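Side-chain contacts in tripartite terminase subunit 3 (Human herpesvirus 5, PDB 3N4P), which supplies, through this C-terminal nuclease domain of the terminase large subunit, the DNA-cutting part of the motor that probably drives viral DNA into capsids: residues Y48-T53 / S126-L131; G96-F101 / A118-S123; E193-R198 / G202-S207; E133-V138 / I274-S279. All coordinates share one frame; numbering follows the deposited sequence.

Contact 1. Residues Y48-T53 / S126-L131. With MG (magnesium ion), chain E.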
# COMPACT_ATOMS: atom_id res chain seq x y z
N TYR B 48 -0.70 0.23 -3.91
CA TYR B 48 -1.22 -0.93 -4.63
C TYR B 48 -0.16 -1.74 -5.42
O TYR B 48 0.60 -1.20 -6.24
CB TYR B 48 -2.31 -0.42 -5.60
CG TYR B 48 -3.65 -0.29 -4.95
CD1 TYR B 48 -4.23 0.95 -4.73
CD2 TYR B 48 -4.34 -1.43 -4.54
CE1 TYR B 48 -5.54 1.05 -4.05
CE2 TYR B 48 -5.62 -1.34 -3.91
CZ TYR B 48 -6.20 -0.09 -3.69
OH TYR B 48 -7.40 -0.03 -3.02
N SER B 49 -0.11 -3.04 -5.22
CA SER B 49 0.83 -3.95 -5.84
C SER B 49 0.04 -4.69 -6.88
O SER B 49 -0.32 -5.86 -6.70
CB SER B 49 1.29 -4.96 -4.84
OG SER B 49 2.50 -4.55 -4.25
N THR B 50 -0.28 -3.97 -7.93
CA THR B 50 -0.92 -4.48 -9.10
C THR B 50 -0.31 -5.81 -9.65
O THR B 50 -1.02 -6.67 -10.16
CB THR B 50 -0.76 -3.33 -10.13
OG1 THR B 50 -2.01 -2.64 -10.27
CG2 THR B 50 -0.26 -3.80 -11.36
N LEU B 51 1.00 -5.99 -9.47
CA LEU B 51 1.70 -7.17 -9.93
C LEU B 51 1.38 -8.40 -9.10
O LEU B 51 1.68 -9.50 -9.52
CB LEU B 51 3.22 -6.93 -9.92
CG LEU B 51 3.68 -5.85 -10.90
CD1 LEU B 51 5.11 -5.36 -10.54
CD2 LEU B 51 3.55 -6.36 -12.34
N ASN B 52 0.77 -8.21 -7.93
CA ASN B 52 0.35 -9.32 -7.08
C ASN B 52 -0.90 -10.03 -7.57
O ASN B 52 -1.31 -11.03 -6.97
CB ASN B 52 0.10 -8.83 -5.65
CG ASN B 52 1.38 -8.77 -4.81
OD1 ASN B 52 2.33 -9.50 -5.08
ND2 ASN B 52 1.40 -7.91 -3.77
N THR B 53 -1.52 -9.54 -8.66
CA THR B 53 -2.76 -10.18 -9.13
C THR B 53 -2.88 -10.24 -10.66
O THR B 53 -2.28 -9.43 -11.33
CB THR B 53 -4.01 -9.48 -8.54
OG1 THR B 53 -5.15 -10.24 -8.90
CG2 THR B 53 -4.19 -8.11 -9.16
N SER B 126 3.65 -1.63 -20.44
CA SER B 126 4.38 -2.87 -20.20
C SER B 126 4.08 -3.53 -18.84
O SER B 126 3.92 -4.76 -18.77
CB SER B 126 5.84 -2.51 -20.18
OG SER B 126 6.59 -3.62 -20.56
N LEU B 127 4.04 -2.74 -17.78
CA LEU B 127 3.72 -3.28 -16.46
C LEU B 127 2.23 -3.61 -16.20
O LEU B 127 1.93 -4.38 -15.30
CB LEU B 127 4.24 -2.37 -15.34
CG LEU B 127 5.76 -2.37 -15.23
CD1 LEU B 127 6.25 -1.07 -14.50
CD2 LEU B 127 6.12 -3.62 -14.50
N HIS B 128 1.31 -3.07 -17.00
CA HIS B 128 -0.12 -3.23 -16.74
C HIS B 128 -0.86 -3.57 -18.01
O HIS B 128 -1.42 -2.69 -18.68
CB HIS B 128 -0.65 -1.91 -16.19
CG HIS B 128 0.12 -1.40 -15.01
ND1 HIS B 128 1.23 -0.60 -15.14
CD2 HIS B 128 -0.08 -1.57 -13.68
CE1 HIS B 128 1.70 -0.30 -13.93
NE2 HIS B 128 0.92 -0.88 -13.03
N PRO B 129 -0.85 -4.85 -18.38
CA PRO B 129 -1.26 -5.18 -19.74
C PRO B 129 -2.75 -4.93 -19.96
O PRO B 129 -3.23 -4.86 -21.12
CB PRO B 129 -0.93 -6.66 -19.88
CG PRO B 129 -0.77 -7.19 -18.45
CD PRO B 129 -0.66 -6.04 -17.51
N TYR B 130 -3.49 -4.82 -18.85
CA TYR B 130 -4.92 -4.64 -18.95
C TYR B 130 -5.20 -3.27 -19.56
O TYR B 130 -6.32 -3.02 -19.97
CB TYR B 130 -5.61 -4.80 -17.58
CG TYR B 130 -5.01 -3.98 -16.47
CD1 TYR B 130 -3.94 -4.47 -15.71
CD2 TYR B 130 -5.48 -2.71 -16.19
CE1 TYR B 130 -3.39 -3.73 -14.70
CE2 TYR B 130 -4.87 -1.93 -15.20
CZ TYR B 130 -3.86 -2.47 -14.44
OH TYR B 130 -3.28 -1.73 -13.44
N LEU B 131 -4.20 -2.37 -19.59
CA LEU B 131 -4.44 -1.03 -20.07
C LEU B 131 -4.50 -1.12 -21.61
O LEU B 131 -3.54 -1.59 -22.22
CB LEU B 131 -3.29 -0.14 -19.67
CG LEU B 131 -3.15 0.19 -18.20
CD1 LEU B 131 -1.98 1.16 -17.97
CD2 LEU B 131 -4.43 0.73 -17.54
MG MG E . -1.57 -12.82 -5.64

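Contact 2. Residues G96-F101 / A118-S123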
# COMPACT_ATOMS: atom_id res chain seq x y z
N GLY B 96 2.67 6.62 -12.89
CA GLY B 96 3.90 7.21 -13.38
C GLY B 96 4.00 8.66 -13.03
O GLY B 96 2.96 9.36 -12.90
N LEU B 97 5.25 9.09 -12.76
CA LEU B 97 5.56 10.51 -12.47
C LEU B 97 6.88 10.83 -13.13
O LEU B 97 7.81 10.01 -13.14
CB LEU B 97 5.67 10.83 -10.97
CG LEU B 97 4.46 10.58 -10.07
CD1 LEU B 97 4.84 10.46 -8.55
CD2 LEU B 97 3.28 11.62 -10.27
N GLU B 98 6.95 11.99 -13.77
CA GLU B 98 8.23 12.51 -14.20
C GLU B 98 8.28 13.96 -13.88
O GLU B 98 7.28 14.67 -13.98
CB GLU B 98 8.47 12.31 -15.69
CG GLU B 98 8.42 10.83 -16.20
CD GLU B 98 9.53 9.89 -15.64
OE1 GLU B 98 10.44 10.30 -14.89
OE2 GLU B 98 9.46 8.69 -15.98
N HIS B 99 9.49 14.43 -13.57
CA HIS B 99 9.74 15.84 -13.43
C HIS B 99 11.03 16.02 -14.20
O HIS B 99 12.12 15.72 -13.71
CB HIS B 99 9.91 16.25 -11.98
CG HIS B 99 9.89 17.73 -11.77
ND1 HIS B 99 9.88 18.30 -10.51
CD2 HIS B 99 9.92 18.77 -12.65
CE1 HIS B 99 9.91 19.62 -10.63
NE2 HIS B 99 9.92 19.93 -11.91
N PHE B 100 10.91 16.53 -15.40
CA PHE B 100 12.06 16.53 -16.30
C PHE B 100 12.73 17.89 -16.48
O PHE B 100 12.06 18.89 -16.68
CB PHE B 100 11.63 15.94 -17.63
CG PHE B 100 12.61 16.20 -18.77
CD1 PHE B 100 13.57 15.26 -19.08
CD2 PHE B 100 12.55 17.36 -19.52
CE1 PHE B 100 14.51 15.48 -20.15
CE2 PHE B 100 13.48 17.60 -20.55
CZ PHE B 100 14.44 16.66 -20.87
N PHE B 101 14.07 17.90 -16.41
CA PHE B 101 14.93 19.08 -16.56
C PHE B 101 15.91 18.78 -17.71
O PHE B 101 16.53 17.71 -17.74
CB PHE B 101 15.81 19.35 -15.33
CG PHE B 101 15.02 19.65 -14.08
CD1 PHE B 101 14.82 20.96 -13.67
CD2 PHE B 101 14.48 18.62 -13.32
CE1 PHE B 101 14.07 21.24 -12.54
CE2 PHE B 101 13.71 18.91 -12.18
CZ PHE B 101 13.50 20.22 -11.80
N ALA B 118 7.06 9.71 -23.24
CA ALA B 118 6.81 8.50 -23.94
C ALA B 118 7.45 7.31 -23.27
O ALA B 118 6.85 6.25 -23.24
CB ALA B 118 7.35 8.61 -25.44
N HIS B 119 8.72 7.43 -22.87
CA HIS B 119 9.40 6.38 -22.16
C HIS B 119 8.64 5.99 -20.88
O HIS B 119 8.46 4.79 -20.56
CB HIS B 119 10.78 6.91 -21.83
CG HIS B 119 11.73 5.89 -21.32
ND1 HIS B 119 11.56 4.54 -21.54
CD2 HIS B 119 12.87 6.02 -20.59
CE1 HIS B 119 12.56 3.88 -20.98
NE2 HIS B 119 13.37 4.75 -20.40
N MET B 120 8.12 6.95 -20.15
CA MET B 120 7.35 6.57 -18.96
C MET B 120 6.09 5.76 -19.34
O MET B 120 5.79 4.75 -18.71
CB MET B 120 6.92 7.78 -18.18
CG MET B 120 5.79 7.45 -17.09
SD MET B 120 4.87 8.92 -16.64
CE MET B 120 3.70 9.15 -17.97
N ILE B 121 5.33 6.26 -20.32
CA ILE B 121 4.11 5.60 -20.83
C ILE B 121 4.31 4.15 -21.32
O ILE B 121 3.50 3.28 -20.96
CB ILE B 121 3.50 6.45 -22.00
CG1 ILE B 121 2.84 7.72 -21.42
CG2 ILE B 121 2.49 5.62 -22.87
CD1 ILE B 121 2.87 8.86 -22.58
N ILE B 122 5.35 3.90 -22.10
CA ILE B 122 5.71 2.58 -22.57
C ILE B 122 6.03 1.65 -21.39
O ILE B 122 5.56 0.51 -21.38
CB ILE B 122 6.86 2.68 -23.59
CG1 ILE B 122 6.40 3.46 -24.84
CG2 ILE B 122 7.49 1.26 -24.03
CD1 ILE B 122 7.72 4.15 -25.52
N SER B 123 6.79 2.11 -20.38
CA SER B 123 7.03 1.22 -19.25
C SER B 123 5.74 0.91 -18.50
O SER B 123 5.56 -0.21 -18.05
CB SER B 123 8.02 1.82 -18.26
OG SER B 123 9.25 2.04 -18.96

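Contact 3. Residues E193-R198 / G202-S207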
# COMPACT_ATOMS: atom_id res chain seq x y z
N GLU B 193 -9.49 21.94 -5.93
CA GLU B 193 -10.47 21.68 -4.90
C GLU B 193 -10.99 20.23 -4.91
O GLU B 193 -11.18 19.65 -3.86
CB GLU B 193 -11.60 22.69 -5.03
CG GLU B 193 -12.70 22.47 -4.08
CD GLU B 193 -12.49 23.13 -2.71
OE1 GLU B 193 -12.15 22.42 -1.72
OE2 GLU B 193 -12.69 24.37 -2.64
N GLN B 194 -11.26 19.67 -6.07
CA GLN B 194 -11.60 18.24 -6.16
C GLN B 194 -10.46 17.27 -5.68
O GLN B 194 -10.71 16.27 -5.00
CB GLN B 194 -12.00 17.84 -7.62
CG GLN B 194 -12.28 16.32 -7.70
CD GLN B 194 -12.31 15.72 -9.08
OE1 GLN B 194 -11.26 15.38 -9.68
NE2 GLN B 194 -13.52 15.53 -9.59
N PHE B 195 -9.22 17.55 -6.06
CA PHE B 195 -8.09 16.75 -5.54
C PHE B 195 -8.01 16.74 -3.99
O PHE B 195 -7.99 15.67 -3.33
CB PHE B 195 -6.78 17.29 -6.07
CG PHE B 195 -5.62 16.49 -5.64
CD1 PHE B 195 -5.35 15.29 -6.28
CD2 PHE B 195 -4.85 16.88 -4.57
CE1 PHE B 195 -4.28 14.52 -5.87
CE2 PHE B 195 -3.75 16.09 -4.19
CZ PHE B 195 -3.50 14.92 -4.84
N ILE B 196 -8.00 17.94 -3.41
CA ILE B 196 -7.81 18.05 -2.01
C ILE B 196 -8.86 17.17 -1.35
O ILE B 196 -8.56 16.43 -0.40
CB ILE B 196 -7.87 19.53 -1.58
CG1 ILE B 196 -6.57 20.24 -2.00
CG2 ILE B 196 -8.20 19.73 -0.05
CD1 ILE B 196 -6.72 21.77 -1.96
N SER B 197 -10.09 17.23 -1.86
CA SER B 197 -11.17 16.51 -1.20
C SER B 197 -11.01 15.00 -1.39
O SER B 197 -11.17 14.25 -0.43
CB SER B 197 -12.54 17.00 -1.68
OG SER B 197 -13.52 16.04 -1.35
N ARG B 198 -10.69 14.56 -2.62
CA ARG B 198 -10.39 13.14 -2.87
C ARG B 198 -9.23 12.56 -2.09
O ARG B 198 -9.31 11.41 -1.63
CB ARG B 198 -10.16 12.82 -4.38
CG ARG B 198 -11.51 12.79 -5.11
CD ARG B 198 -11.33 12.77 -6.63
NE ARG B 198 -12.56 12.31 -7.30
CZ ARG B 198 -12.65 12.08 -8.62
NH1 ARG B 198 -11.61 12.25 -9.39
NH2 ARG B 198 -13.78 11.64 -9.17
N GLY B 202 -9.03 9.50 0.98
CA GLY B 202 -8.48 8.19 0.64
C GLY B 202 -8.64 7.82 -0.83
O GLY B 202 -8.28 6.71 -1.25
N TYR B 203 -9.07 8.74 -1.68
CA TYR B 203 -9.32 8.33 -3.08
C TYR B 203 -8.16 8.29 -4.05
O TYR B 203 -8.32 7.81 -5.20
CB TYR B 203 -10.45 9.16 -3.68
CG TYR B 203 -11.78 8.81 -3.04
CD1 TYR B 203 -12.24 9.45 -1.93
CD2 TYR B 203 -12.52 7.78 -3.55
CE1 TYR B 203 -13.47 9.08 -1.34
CE2 TYR B 203 -13.73 7.42 -3.01
CZ TYR B 203 -14.19 8.06 -1.91
OH TYR B 203 -15.38 7.63 -1.40
N ILE B 204 -7.03 8.86 -3.63
CA ILE B 204 -5.83 9.04 -4.47
C ILE B 204 -4.74 8.13 -3.96
O ILE B 204 -4.26 8.32 -2.86
CB ILE B 204 -5.25 10.47 -4.44
CG1 ILE B 204 -6.32 11.55 -4.62
CG2 ILE B 204 -4.00 10.62 -5.55
CD1 ILE B 204 -6.98 11.59 -6.06
N LYS B 205 -4.26 7.20 -4.80
CA LYS B 205 -3.33 6.20 -4.31
C LYS B 205 -2.23 6.04 -5.32
O LYS B 205 -2.41 6.33 -6.53
CB LYS B 205 -4.06 4.87 -4.08
CG LYS B 205 -4.93 4.86 -2.74
CD LYS B 205 -4.08 4.28 -1.64
CE LYS B 205 -4.68 4.39 -0.28
NZ LYS B 205 -3.55 4.64 0.62
N ALA B 206 -1.07 5.62 -4.83
CA ALA B 206 0.10 5.33 -5.64
C ALA B 206 0.11 3.84 -5.76
O ALA B 206 -0.42 3.13 -4.90
CB ALA B 206 1.30 5.74 -4.92
N SER B 207 0.71 3.37 -6.85
CA SER B 207 0.94 1.95 -7.02
C SER B 207 2.38 1.65 -6.57
O SER B 207 3.23 2.55 -6.66
CB SER B 207 0.78 1.60 -8.51
OG SER B 207 1.73 2.33 -9.20

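Contact 4. Residues E133-V138 / I274-S279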
# COMPACT_ATOMS: atom_id res chain seq x y z
N GLU B 133 -5.99 1.56 -23.78
CA GLU B 133 -6.14 2.91 -24.38
C GLU B 133 -5.33 3.98 -23.63
O GLU B 133 -5.17 3.89 -22.43
CB GLU B 133 -7.61 3.28 -24.33
CG GLU B 133 -8.08 4.58 -25.02
CD GLU B 133 -9.62 4.73 -24.89
OE1 GLU B 133 -10.14 5.04 -23.75
OE2 GLU B 133 -10.34 4.51 -25.90
N LEU B 134 -4.85 4.98 -24.35
CA LEU B 134 -4.19 6.17 -23.78
C LEU B 134 -4.92 7.45 -24.07
O LEU B 134 -5.28 7.68 -25.20
CB LEU B 134 -2.87 6.41 -24.46
CG LEU B 134 -1.66 5.84 -23.84
CD1 LEU B 134 -0.53 5.98 -24.95
CD2 LEU B 134 -1.39 6.59 -22.49
N ARG B 135 -5.04 8.31 -23.07
CA ARG B 135 -5.65 9.60 -23.25
C ARG B 135 -4.75 10.61 -22.67
O ARG B 135 -4.46 10.58 -21.47
CB ARG B 135 -6.97 9.65 -22.54
CG ARG B 135 -8.06 9.05 -23.34
CD ARG B 135 -9.42 9.00 -22.59
NE ARG B 135 -10.30 8.24 -23.47
CZ ARG B 135 -11.43 8.69 -24.03
NH1 ARG B 135 -11.94 9.90 -23.73
NH2 ARG B 135 -12.09 7.89 -24.88
N ILE B 136 -4.32 11.55 -23.51
CA ILE B 136 -3.21 12.42 -23.18
C ILE B 136 -3.63 13.87 -23.33
O ILE B 136 -4.12 14.24 -24.36
CB ILE B 136 -2.00 12.12 -24.12
CG1 ILE B 136 -1.59 10.66 -23.97
CG2 ILE B 136 -0.79 13.05 -23.85
CD1 ILE B 136 -0.61 10.18 -25.09
N ALA B 137 -3.37 14.69 -22.32
CA ALA B 137 -3.52 16.13 -22.46
C ALA B 137 -2.19 16.85 -22.37
O ALA B 137 -1.44 16.65 -21.41
CB ALA B 137 -4.42 16.64 -21.29
N VAL B 138 -1.91 17.76 -23.26
CA VAL B 138 -0.63 18.46 -23.25
C VAL B 138 -1.02 19.91 -23.10
O VAL B 138 -1.66 20.45 -23.99
CB VAL B 138 0.16 18.35 -24.61
CG1 VAL B 138 1.49 19.11 -24.52
CG2 VAL B 138 0.48 16.91 -25.02
N ILE B 274 -15.59 13.36 -24.52
CA ILE B 274 -15.62 13.70 -25.94
C ILE B 274 -14.45 14.55 -26.44
O ILE B 274 -14.25 14.61 -27.66
CB ILE B 274 -16.90 14.46 -26.41
CG1 ILE B 274 -17.52 15.32 -25.30
CG2 ILE B 274 -17.89 13.54 -27.19
CD1 ILE B 274 -16.76 16.63 -25.07
N ARG B 275 -13.69 15.19 -25.55
CA ARG B 275 -12.59 16.09 -25.98
C ARG B 275 -11.41 15.31 -26.54
O ARG B 275 -10.62 15.82 -27.32
CB ARG B 275 -12.13 17.03 -24.85
CG ARG B 275 -13.18 18.03 -24.32
CD ARG B 275 -13.69 18.97 -25.42
NE ARG B 275 -12.74 20.04 -25.79
CZ ARG B 275 -12.79 21.28 -25.32
NH1 ARG B 275 -13.73 21.64 -24.45
NH2 ARG B 275 -11.90 22.19 -25.72
N PHE B 276 -11.32 14.06 -26.14
CA PHE B 276 -10.23 13.21 -26.53
C PHE B 276 -10.50 12.62 -27.91
O PHE B 276 -11.54 12.01 -28.15
CB PHE B 276 -9.96 12.13 -25.46
CG PHE B 276 -9.41 12.67 -24.18
CD1 PHE B 276 -8.03 12.73 -23.98
CD2 PHE B 276 -10.26 13.10 -23.16
CE1 PHE B 276 -7.49 13.25 -22.82
CE2 PHE B 276 -9.77 13.61 -22.01
CZ PHE B 276 -8.38 13.69 -21.79
N ARG B 277 -9.57 12.84 -28.83
CA ARG B 277 -9.79 12.42 -30.17
C ARG B 277 -8.51 11.95 -30.82
O ARG B 277 -7.43 12.41 -30.48
CB ARG B 277 -10.41 13.55 -30.97
CG ARG B 277 -10.87 13.07 -32.31
CD ARG B 277 -11.70 14.13 -32.99
NE ARG B 277 -12.82 14.59 -32.15
CZ ARG B 277 -13.98 15.01 -32.67
NH1 ARG B 277 -14.16 15.01 -34.01
NH2 ARG B 277 -14.96 15.42 -31.87
N VAL B 278 -8.64 11.03 -31.76
CA VAL B 278 -7.44 10.60 -32.52
C VAL B 278 -6.61 11.78 -33.07
O VAL B 278 -7.12 12.64 -33.76
CB VAL B 278 -7.78 9.49 -33.53
CG1 VAL B 278 -6.61 9.21 -34.51
CG2 VAL B 278 -8.14 8.23 -32.74
N SER B 279 -5.36 11.86 -32.61
CA SER B 279 -4.32 12.78 -33.16
C SER B 279 -3.54 12.06 -34.26
O SER B 279 -3.97 12.02 -35.41
CB SER B 279 -3.32 13.21 -32.05
OG SER B 279 -1.95 13.24 -32.53

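Contact 1. Residues Y48-T53 / S126-L131
Thr50 and Leu51, on the single 3-10 turn 50-52, face the point where helix 109-127 ends and the chain enters a type I turn from His128 to Leu131; the CA atoms of Thr50 and His128 stand 7.8 Å apart. The Thr50 methyl comes against the imidazole of His128 at a slant, CG2 only 3.2 Å from His128 CD2, so the packing here is tight. The two side chains cross at about a right angle. Thr50 chi1, at -104°, departs from a staggered position and turns the branches so that CG2 goes to the imidazole, while OG1 meets the tyrosine from the opposite direction, 3.5 Å from Tyr130 OH. The two hydroxyls are close but not hydrogen-bonded; Tyr130 OH has its partner in Tyr95 OH. The imidazole is gripped at both nitrogens, ND1 by Val124 O and NE2 by Glu209 OE2, which fixes its rotation and would be consistent with a protonated ring. On the more exposed side, Leu51 CD2 lies 3.9 Å from Leu127 O and 4.3 Å from Leu127 CD2. Next along the chain, Asn52 O binds a magnesium ion at 2.2 Å, together with Asp44 of the second subunit. The contact ties this interface loop to the connection between helix 109-127 and strand 133-138 in a domain with the RNase H-like nuclease fold.

Contact 2. Residues G96-F101 / A118-S123
Met120 reaches from helix 109-127 down to Gly96 and Glu98 on strand 91-100, and its path can be traced atom by atom. The helix lies against the strand nearly antiparallel, at 165° between the two short axes, which approach to 8.9 Å. Starting at the backbone, Met120 CB meets the carboxylate of the glutamate, 3.5 Å from Glu98 OE2, and also the aliphatic stem, 3.9 Å from Glu98 CG. The next atom, Met120 CG, is 4.0 Å from Glu98 OE2 and has come within 4.2 Å of Gly96 CA. Chi1 of 166° points CG opposite the backbone N and extends the thioether toward the strand. There SD settles on bare main chain, 3.7 Å from Gly96 C, with Leu97 N also close by; Gly96 has no side chain to intervene. A bend at chi3, 80°, then swings the terminal CE off the glycine, so that CE is 5.0 Å from Gly96 CA. Val82, Ala84 and Val211 on the neighbouring strands also pack on the thioether side chain. Glu98 and Met120 slide past one another in opposite directions, with the carboxylate beside the root of the methionine and not at its sulfur. Glu98 is buried, yet its oxygens find partners in the main chain: OE1 accepts from Thr214 N and OE2 from Tyr213 N. Chemically, helix and strand meet here by van der Waals contact without a hydrogen bond between the segments, while the carboxylate spends its polarity on the chain that follows strand 204-211.

Contact 3. Residues E193-R198 / G202-S207
A Schellman motif ends helix 187-200, and Arg198 and Tyr203 form its outer link. Tyr203 N donates to Arg198 O at 2.7 Å with an N-H...O angle of 154°, and the donor is tilted 24° from the carbonyl plane. The inner bond of the motif runs from Gly202 N to Phe199 O, and Gly202, with a positive phi, reverses the chain between the two. The side chains that flank the bonds also touch: Arg198 CB is 3.7 Å from Tyr203 CB, and Arg198 CG lies 4.0 Å from that same atom. Beyond CB the tyrosine leads away, its ring presenting an edge to Arg198 O, which lies 3.5 Å from Tyr203 CD1 in the ring plane. The chain then enters strand 204-211, which runs parallel to strand 91-100 in the central sheet, and the Ile204 side chain points toward the helix, CG1 anti to its carbonyl carbon (chi1 -47°). Its CD1 packs 3.8 Å from Arg198 CB, while CG1 approaches the Phe195 ring obliquely, 3.8 Å from Phe195 CE1. The phenylalanine crosses the isoleucine at about a right angle and continues toward Ile258, Val261 and Ile262 of helix 256-267. The residues that touch, Phe195 to Ile204, all lie within residues 185-205, required for interaction with UL56 and for DNA packaging. The guanidinium of Arg198 extends past Gln194, whose CD lies over one of its faces, toward the rim.

Contact 4. Residues E133-V138 / I274-S279
Arg135 lies across one face of the Phe276 ring, the two side chains meeting at a slant. The aliphatic part of the arginine makes the contact: CB and CG run along one side of the ring, at 3.6 Å and 3.7 Å from Phe276 CD1, and Arg135 CD makes a CH-pi contact 4.2 Å from the ring centroid and 19° off its normal. The guanidinium itself is not stacked on the ring. Its plane is turned 48° from that of the phenyl group, and it reaches the root of the phenylalanine, with Arg135 NH1 3.4 Å from Phe276 CB. The extended chain from CG to NE carries the charged end past the ring to its polar partners. There Arg135 NE forms a salt bridge with Glu133 OE1 at 3.2 Å, meeting the carboxylate from above its plane, and NH1 is hydrogen-bonded to Ala273 O. The same side of the ring also reaches the strand backbone edge-on, Phe276 CE1 lying 3.7 Å from Ile136 N. Tyr169 adds an edge-to-face partner from strand 165-172, the strand with which the short strand 276-277 pairs antiparallel. The chain's C-terminal end is thus seated beside strand 133-138, which leads directly to Glu139, a magnesium ligand. The chemistry is divided along the arginine: its methylenes cover the buried phenyl face, while its guanidinium links the backbone just ahead of segment 274-279 to Glu133, whose charge is shared with Arg165.

Contact 2 is wholly buried and contact 1 largely so, with an exposed leucine at its edge; contact 3 is only partly buried, and contact 4 mixes a buried ring with a partly exposed arginine. Contacts 1 and 2 use helix 109-127 at different points, their centres about 17 Å apart, and contact 4 takes the strand that follows it, and Ile121 packs on Leu134. Contacts 2 and 3 involve neighbouring strands of the sheet shared with contact 4, while contacts 1 and 3 are joined through Tyr48 N and Ala206 O. Across its segments, contact 3 relies on a main-chain hydrogen bond; contact 4 has a CH-pi contact between an arginine methylene and a ring, and contacts 1 and 2 depend on van der Waals approach.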